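Local coordinates for similar to sp|P32453 Saccharomyces cerevisiae YNL315c ATP11 (Candida glabrata CBS 138, PDB 2P4F), which probably acts as a mitochondrial chaperone that binds unfolded or unassembled subunits, as ATP11 relatives do for the F1 beta subunit of ATP synthase, at residues A125-R130 with L231-V236; V184-A189 with I217-D222. One frame throughout, in Å; residues are numbered along the deposited sequence.

Overall arrangement
The two contacts lie on neighbouring parts of one six-stranded antiparallel sheet, the half barrel of the ATP11 domain, with centres about 15 Å apart. Interaction 1 sets the turn after helix 116-126 against strand 229-236; interaction 2 joins strands 179-190 and 215-220 across intervening strand 193-200. In sequence, interaction 2 is nested within the loop closed by interaction 1. They meet where strands 229-236 and 215-220 pair: Asn233 OD1 lies 2.7 Å from His220 NE2, and Met232 packs on Ile217. Together they illustrate how one sheet receives different layers, an N-terminal helix and turn on one face and an aromatic, helix-covered core on the other.

Interaction 1: A125-R130 with L231-V236; sequences AKWSNR and LMNGQV
Trp127 and Asn233 meet through an aliphatic carbon and a ring face. Asn233 CB sits over the five-membered ring in a CH-pi contact, 4.0 Å from its centroid and offset toward the rim. The carboxamide continues in a layer parallel to the indole (planes 4° apart), displaced outward beyond CZ2, with ND2 3.7 Å from Trp127 CZ2. A first torsion of 55° in Asn233, placing CG between the backbone N and the carbonyl carbon, brings the amide into this layered position. Its polar ends are held from strand 215-220, OD1 by His220 and ND2 by Gln218, so the rotation of the amide is fixed, parallel to the indole, while CB makes the contact with its face. Lys126 CG approaches the opposite face near its rim, close to NE1, and the rings of Trp123 and Tyr105 meet Trp127 edge-to-face.

The contact packs the chain that follows helix 116-126 against the sheet: it folds through a type I beta turn from Trp127 to Arg130 and lays the indole on the face of the half-barrel sheet turned away from helix 244-257. Within the turn region Ala125 O accepts two bonds from the same side of its carbonyl plane, from Ser128 OG at 2.7 Å and from Ser128 N at 3.1 Å, which tie Ala125 of helix 116-126 to Ser128 in the turn.

The polar rim is less certain. In the model Gln235 OE1 is placed over one face of the Arg130 guanidinium, too close to be relied on, and the arginine is poorly ordered; no hydrogen bond is inferred. Arg130 has its clearer partner in Asp132, to which NH1 forms a salt bridge.

Interaction 2: V184-A189 with I217-D222; sequences VQWQFA and IQFHLD
A purely apolar aromatic contact between two strands that are not neighbours, Trp186 on strand 179-190 and Phe219 on strand 215-220, lies buried in the core of the half barrel. Strand 193-200 runs between them, antiparallel to both, so the two side chains meet above a strand that pairs with each.

The touching is done by the outer carbons of the rings. Phe219 CE2 lies 3.8 Å from Trp186 CZ3 and equally close to Trp186 CH2, while Phe219 CD2 comes within 3.9 Å of Trp186 CZ3. The planes are inclined by 29°, but the rings are strongly offset and share little overlap, with 5.7 Å between the centroid of the indole six-membered ring and that of the phenylalanine. With CG beside the backbone N in both residues (chi1 -70° in Trp186 and -66° in Phe219), the rings reach over the middle strand and meet at their rims. The CB of Phe219 already heads for the other strand, whereas that of Trp186 does not; it is the length of the indole that carries its benzo end across.

Helices and further side chains complete the layer. Val194 of the middle strand touches Trp186, Tyr258 meets the indole edge-to-face, and Ala151 and Val254 pack on it from helices 140-153 and 244-257. Phe219 in turn rests against Phe144, Val230 and Met232.

With only ring carbons in contact and so slight an overlap, the pair probably draws its stability from dispersion and the exclusion of water rather than from a directional stack.

Interaction 1: A125-R130 with L231-V236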
loop_
_atom_site.group_PDB
_atom_site.type_symbol
_atom_site.label_atom_id
_atom_site.label_comp_id
_atom_site.label_asym_id
_atom_site.label_seq_id
_atom_site.Cartn_x
_atom_site.Cartn_y
_atom_site.Cartn_z
ATOM N N ALA A 125 4.760 -7.018 -17.794
ATOM C CA ALA A 125 5.540 -6.510 -18.940
ATOM C C ALA A 125 5.458 -4.998 -18.966
ATOM O O ALA A 125 6.464 -4.327 -19.316
ATOM C CB ALA A 125 5.034 -7.073 -20.272
ATOM N N LYS A 126 4.295 -4.452 -18.620
ATOM C CA LYS A 126 4.089 -2.981 -18.729
ATOM C C LYS A 126 5.103 -2.222 -17.907
ATOM O O LYS A 126 5.622 -1.163 -18.267
ATOM C CB LYS A 126 2.665 -2.645 -18.270
ATOM C CG LYS A 126 2.310 -1.183 -18.055
ATOM C CD LYS A 126 2.301 -0.424 -19.379
ATOM C CE LYS A 126 1.621 0.924 -19.192
ATOM N NZ LYS A 126 1.495 1.673 -20.491
ATOM N N TRP A 127 5.444 -2.784 -16.750
ATOM C CA TRP A 127 6.277 -2.087 -15.767
ATOM C C TRP A 127 7.712 -2.591 -15.775
ATOM O O TRP A 127 8.556 -2.159 -14.963
ATOM C CB TRP A 127 5.663 -2.214 -14.356
ATOM C CG TRP A 127 4.285 -1.587 -14.318
ATOM C CD1 TRP A 127 3.092 -2.249 -14.228
ATOM C CD2 TRP A 127 3.993 -0.188 -14.372
ATOM N NE1 TRP A 127 2.058 -1.331 -14.228
ATOM C CE2 TRP A 127 2.594 -0.072 -14.310
ATOM C CE3 TRP A 127 4.811 0.950 -14.458
ATOM C CZ2 TRP A 127 1.948 1.156 -14.339
ATOM C CZ3 TRP A 127 4.173 2.182 -14.487
ATOM C CH2 TRP A 127 2.774 2.273 -14.426
ATOM N N SER A 128 7.984 -3.495 -16.702
ATOM C CA SER A 128 9.265 -4.177 -16.716
ATOM C C SER A 128 10.427 -3.274 -17.060
ATOM O O SER A 128 11.583 -3.637 -16.804
ATOM C CB SER A 128 9.269 -5.342 -17.733
ATOM O OG SER A 128 9.101 -4.877 -19.051
ATOM N N ASN A 129 10.249 -2.105 -17.669
ATOM C CA ASN A 129 11.525 -1.487 -18.074
ATOM C C ASN A 129 12.052 -0.576 -16.976
ATOM O O ASN A 129 12.884 0.266 -17.268
ATOM C CB ASN A 129 11.301 -0.747 -19.386
ATOM C CG ASN A 129 9.991 0.019 -19.455
ATOM O OD1 ASN A 129 9.071 -0.128 -18.642
ATOM N ND2 ASN A 129 9.922 0.875 -20.475
ATOM N N ARG A 130 11.550 -0.767 -15.757
ATOM C CA ARG A 130 11.887 0.150 -14.672
ATOM C C ARG A 130 12.710 -0.413 -13.517
ATOM O O ARG A 130 12.669 -1.607 -13.182
ATOM C CB ARG A 130 10.586 0.652 -14.041
ATOM C CG ARG A 130 9.592 1.334 -14.975
ATOM C CD ARG A 130 9.084 2.495 -14.128
ATOM N NE ARG A 130 7.929 3.190 -14.661
ATOM C CZ ARG A 130 7.656 4.416 -14.206
ATOM N NH1 ARG A 130 8.437 4.958 -13.289
ATOM N NH2 ARG A 130 6.608 5.051 -14.684
ATOM N N LEU A 231 -4.684 -5.295 -9.386
ATOM C CA LEU A 231 -3.370 -5.039 -10.015
ATOM C C LEU A 231 -2.733 -3.886 -9.257
ATOM O O LEU A 231 -3.389 -2.828 -9.064
ATOM C CB LEU A 231 -3.579 -4.683 -11.491
ATOM C CG LEU A 231 -4.095 -5.874 -12.339
ATOM C CD1 LEU A 231 -4.015 -5.394 -13.791
ATOM C CD2 LEU A 231 -3.335 -7.126 -12.125
ATOM N N MET A 232 -1.469 -4.061 -8.827
ATOM C CA MET A 232 -0.783 -3.003 -8.069
ATOM C C MET A 232 0.404 -2.459 -8.796
ATOM O O MET A 232 1.126 -3.295 -9.385
ATOM C CB MET A 232 -0.312 -3.612 -6.724
ATOM C CG MET A 232 0.312 -2.551 -5.824
ATOM S SD MET A 232 1.218 -3.334 -4.437
ATOM C CE MET A 232 2.775 -3.640 -5.276
ATOM N N ASN A 233 0.567 -1.157 -8.843
ATOM C CA ASN A 233 1.785 -0.569 -9.389
ATOM C C ASN A 233 2.234 0.499 -8.393
ATOM O O ASN A 233 1.424 1.302 -7.949
ATOM C CB ASN A 233 1.635 0.032 -10.788
ATOM C CG ASN A 233 0.534 1.069 -10.868
ATOM O OD1 ASN A 233 -0.636 0.693 -10.818
ATOM N ND2 ASN A 233 0.759 2.367 -11.018
ATOM N N GLY A 234 3.509 0.508 -8.039
ATOM C CA GLY A 234 3.989 1.587 -7.178
ATOM C C GLY A 234 5.296 2.080 -7.721
ATOM O O GLY A 234 5.984 1.418 -8.533
ATOM N N GLN A 235 5.641 3.282 -7.303
ATOM C CA GLN A 235 6.898 3.886 -7.762
ATOM C C GLN A 235 7.610 4.474 -6.538
ATOM O O GLN A 235 6.910 5.084 -5.672
ATOM C CB GLN A 235 6.709 5.017 -8.787
ATOM C CG GLN A 235 6.539 4.542 -10.223
ATOM C CD GLN A 235 6.071 5.622 -11.185
ATOM O OE1 GLN A 235 5.786 5.385 -12.354
ATOM N NE2 GLN A 235 5.989 6.856 -10.692
ATOM N N VAL A 236 8.902 4.330 -6.449
ATOM C CA VAL A 236 9.706 4.962 -5.403
ATOM C C VAL A 236 10.485 6.099 -6.034
ATOM O O VAL A 236 11.139 5.892 -7.086
ATOM C CB VAL A 236 10.688 3.961 -4.747
ATOM C CG1 VAL A 236 11.502 4.603 -3.624
ATOM C CG2 VAL A 236 9.858 2.787 -4.261
#

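Interaction 2: V184-A189 with I217-D222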
loop_
_atom_site.group_PDB
_atom_site.type_symbol
_atom_site.label_atom_id
_atom_site.label_comp_id
_atom_site.label_asym_id
_atom_site.label_seq_id
_atom_site.Cartn_x
_atom_site.Cartn_y
_atom_site.Cartn_z
ATOM N N VAL A 184 1.899 6.707 6.557
ATOM C CA VAL A 184 1.197 5.899 5.571
ATOM C C VAL A 184 -0.179 6.496 5.396
ATOM O O VAL A 184 -0.871 6.636 6.440
ATOM C CB VAL A 184 1.067 4.439 6.053
ATOM C CG1 VAL A 184 0.222 3.609 5.079
ATOM C CG2 VAL A 184 2.453 3.831 6.275
ATOM N N GLN A 185 -0.610 6.857 4.205
ATOM C CA GLN A 185 -1.955 7.403 4.042
ATOM C C GLN A 185 -2.637 6.643 2.891
ATOM O O GLN A 185 -2.078 6.582 1.793
ATOM C CB GLN A 185 -1.951 8.930 3.726
ATOM C CG GLN A 185 -3.384 9.505 3.841
ATOM C CD GLN A 185 -3.420 11.014 3.670
ATOM O OE1 GLN A 185 -2.379 11.668 3.359
ATOM N NE2 GLN A 185 -4.610 11.578 3.873
ATOM N N TRP A 186 -3.839 6.144 3.177
ATOM C CA TRP A 186 -4.672 5.562 2.134
ATOM C C TRP A 186 -5.598 6.632 1.573
ATOM O O TRP A 186 -6.227 7.373 2.354
ATOM C CB TRP A 186 -5.497 4.427 2.702
ATOM C CG TRP A 186 -4.701 3.216 3.067
ATOM C CD1 TRP A 186 -4.125 2.911 4.283
ATOM C CD2 TRP A 186 -4.395 2.122 2.201
ATOM N NE1 TRP A 186 -3.465 1.689 4.230
ATOM C CE2 TRP A 186 -3.633 1.193 2.948
ATOM C CE3 TRP A 186 -4.705 1.853 0.845
ATOM C CZ2 TRP A 186 -3.169 0.002 2.398
ATOM C CZ3 TRP A 186 -4.236 0.663 0.323
ATOM C CH2 TRP A 186 -3.482 -0.252 1.075
ATOM N N GLN A 187 -5.646 6.725 0.275
ATOM C CA GLN A 187 -6.484 7.700 -0.414
ATOM C C GLN A 187 -7.384 6.962 -1.401
ATOM O O GLN A 187 -6.906 6.128 -2.220
ATOM C CB GLN A 187 -5.620 8.742 -1.137
ATOM C CG GLN A 187 -4.880 9.560 -0.096
ATOM C CD GLN A 187 -4.623 10.957 -0.586
ATOM O OE1 GLN A 187 -4.295 11.135 -1.771
ATOM N NE2 GLN A 187 -4.788 11.883 0.345
ATOM N N PHE A 188 -8.668 7.241 -1.338
ATOM C CA PHE A 188 -9.661 6.541 -2.168
ATOM C C PHE A 188 -9.931 7.460 -3.340
ATOM O O PHE A 188 -10.672 8.426 -3.212
ATOM C CB PHE A 188 -10.882 6.195 -1.287
ATOM C CG PHE A 188 -10.352 5.293 -0.167
ATOM C CD1 PHE A 188 -10.195 3.933 -0.372
ATOM C CD2 PHE A 188 -9.968 5.815 1.049
ATOM C CE1 PHE A 188 -9.653 3.086 0.590
ATOM C CE2 PHE A 188 -9.417 5.004 2.030
ATOM C CZ PHE A 188 -9.245 3.656 1.782
ATOM N N ALA A 189 -9.295 7.203 -4.469
ATOM C CA ALA A 189 -9.333 8.113 -5.596
ATOM C C ALA A 189 -10.645 7.914 -6.328
ATOM O O ALA A 189 -11.319 8.856 -6.771
ATOM C CB ALA A 189 -8.150 7.799 -6.516
ATOM N N ILE A 217 1.637 4.051 -4.243
ATOM C CA ILE A 217 1.177 2.755 -4.715
ATOM C C ILE A 217 -0.268 2.915 -5.167
ATOM O O ILE A 217 -1.071 3.505 -4.458
ATOM C CB ILE A 217 1.302 1.690 -3.612
ATOM C CG1 ILE A 217 2.755 1.646 -3.042
ATOM C CG2 ILE A 217 0.840 0.367 -4.142
ATOM C CD1 ILE A 217 2.914 0.924 -1.771
ATOM N N GLN A 218 -0.573 2.339 -6.363
ATOM C CA GLN A 218 -1.941 2.286 -6.824
ATOM C C GLN A 218 -2.405 0.820 -6.792
ATOM O O GLN A 218 -1.623 -0.063 -7.218
ATOM C CB GLN A 218 -2.126 2.771 -8.270
ATOM C CG GLN A 218 -1.717 4.242 -8.513
ATOM C CD GLN A 218 -2.265 4.632 -9.888
ATOM O OE1 GLN A 218 -1.672 4.132 -10.891
ATOM N NE2 GLN A 218 -3.341 5.425 -9.956
ATOM N N PHE A 219 -3.652 0.643 -6.307
ATOM C CA PHE A 219 -4.333 -0.645 -6.418
ATOM C C PHE A 219 -5.525 -0.452 -7.317
ATOM O O PHE A 219 -6.361 0.397 -7.027
ATOM C CB PHE A 219 -4.778 -1.122 -5.037
ATOM C CG PHE A 219 -3.634 -1.441 -4.107
ATOM C CD1 PHE A 219 -3.066 -2.711 -4.039
ATOM C CD2 PHE A 219 -3.134 -0.446 -3.265
ATOM C CE1 PHE A 219 -2.012 -3.044 -3.175
ATOM C CE2 PHE A 219 -2.081 -0.745 -2.409
ATOM C CZ PHE A 219 -1.550 -2.033 -2.341
ATOM N N HIS A 220 -5.566 -1.230 -8.399
ATOM C CA HIS A 220 -6.655 -1.105 -9.365
ATOM C C HIS A 220 -7.638 -2.226 -9.169
ATOM O O HIS A 220 -7.216 -3.383 -9.211
ATOM C CB HIS A 220 -6.082 -1.198 -10.796
ATOM C CG HIS A 220 -5.109 -0.073 -10.994
ATOM N ND1 HIS A 220 -5.509 1.222 -11.229
ATOM C CD2 HIS A 220 -3.743 -0.109 -10.968
ATOM C CE1 HIS A 220 -4.422 1.966 -11.348
ATOM N NE2 HIS A 220 -3.316 1.190 -11.182
ATOM N N LEU A 221 -8.898 -1.935 -8.963
ATOM C CA LEU A 221 -9.914 -2.934 -8.624
ATOM C C LEU A 221 -10.840 -3.272 -9.776
ATOM O O LEU A 221 -11.828 -3.972 -9.619
ATOM C CB LEU A 221 -10.783 -2.377 -7.459
ATOM C CG LEU A 221 -10.010 -1.843 -6.247
ATOM C CD1 LEU A 221 -11.050 -1.487 -5.186
ATOM C CD2 LEU A 221 -8.956 -2.806 -5.749
ATOM N N ASP A 222 -10.559 -2.766 -10.980
ATOM C CA ASP A 222 -11.401 -2.873 -12.148
ATOM C C ASP A 222 -11.688 -4.335 -12.496
ATOM O O ASP A 222 -12.757 -4.588 -13.110
ATOM C CB ASP A 222 -10.727 -2.182 -13.345
ATOM C CG ASP A 222 -10.299 -0.760 -13.008
ATOM O OD1 ASP A 222 -10.838 0.166 -13.709
ATOM O OD2 ASP A 222 -9.413 -0.507 -12.137
#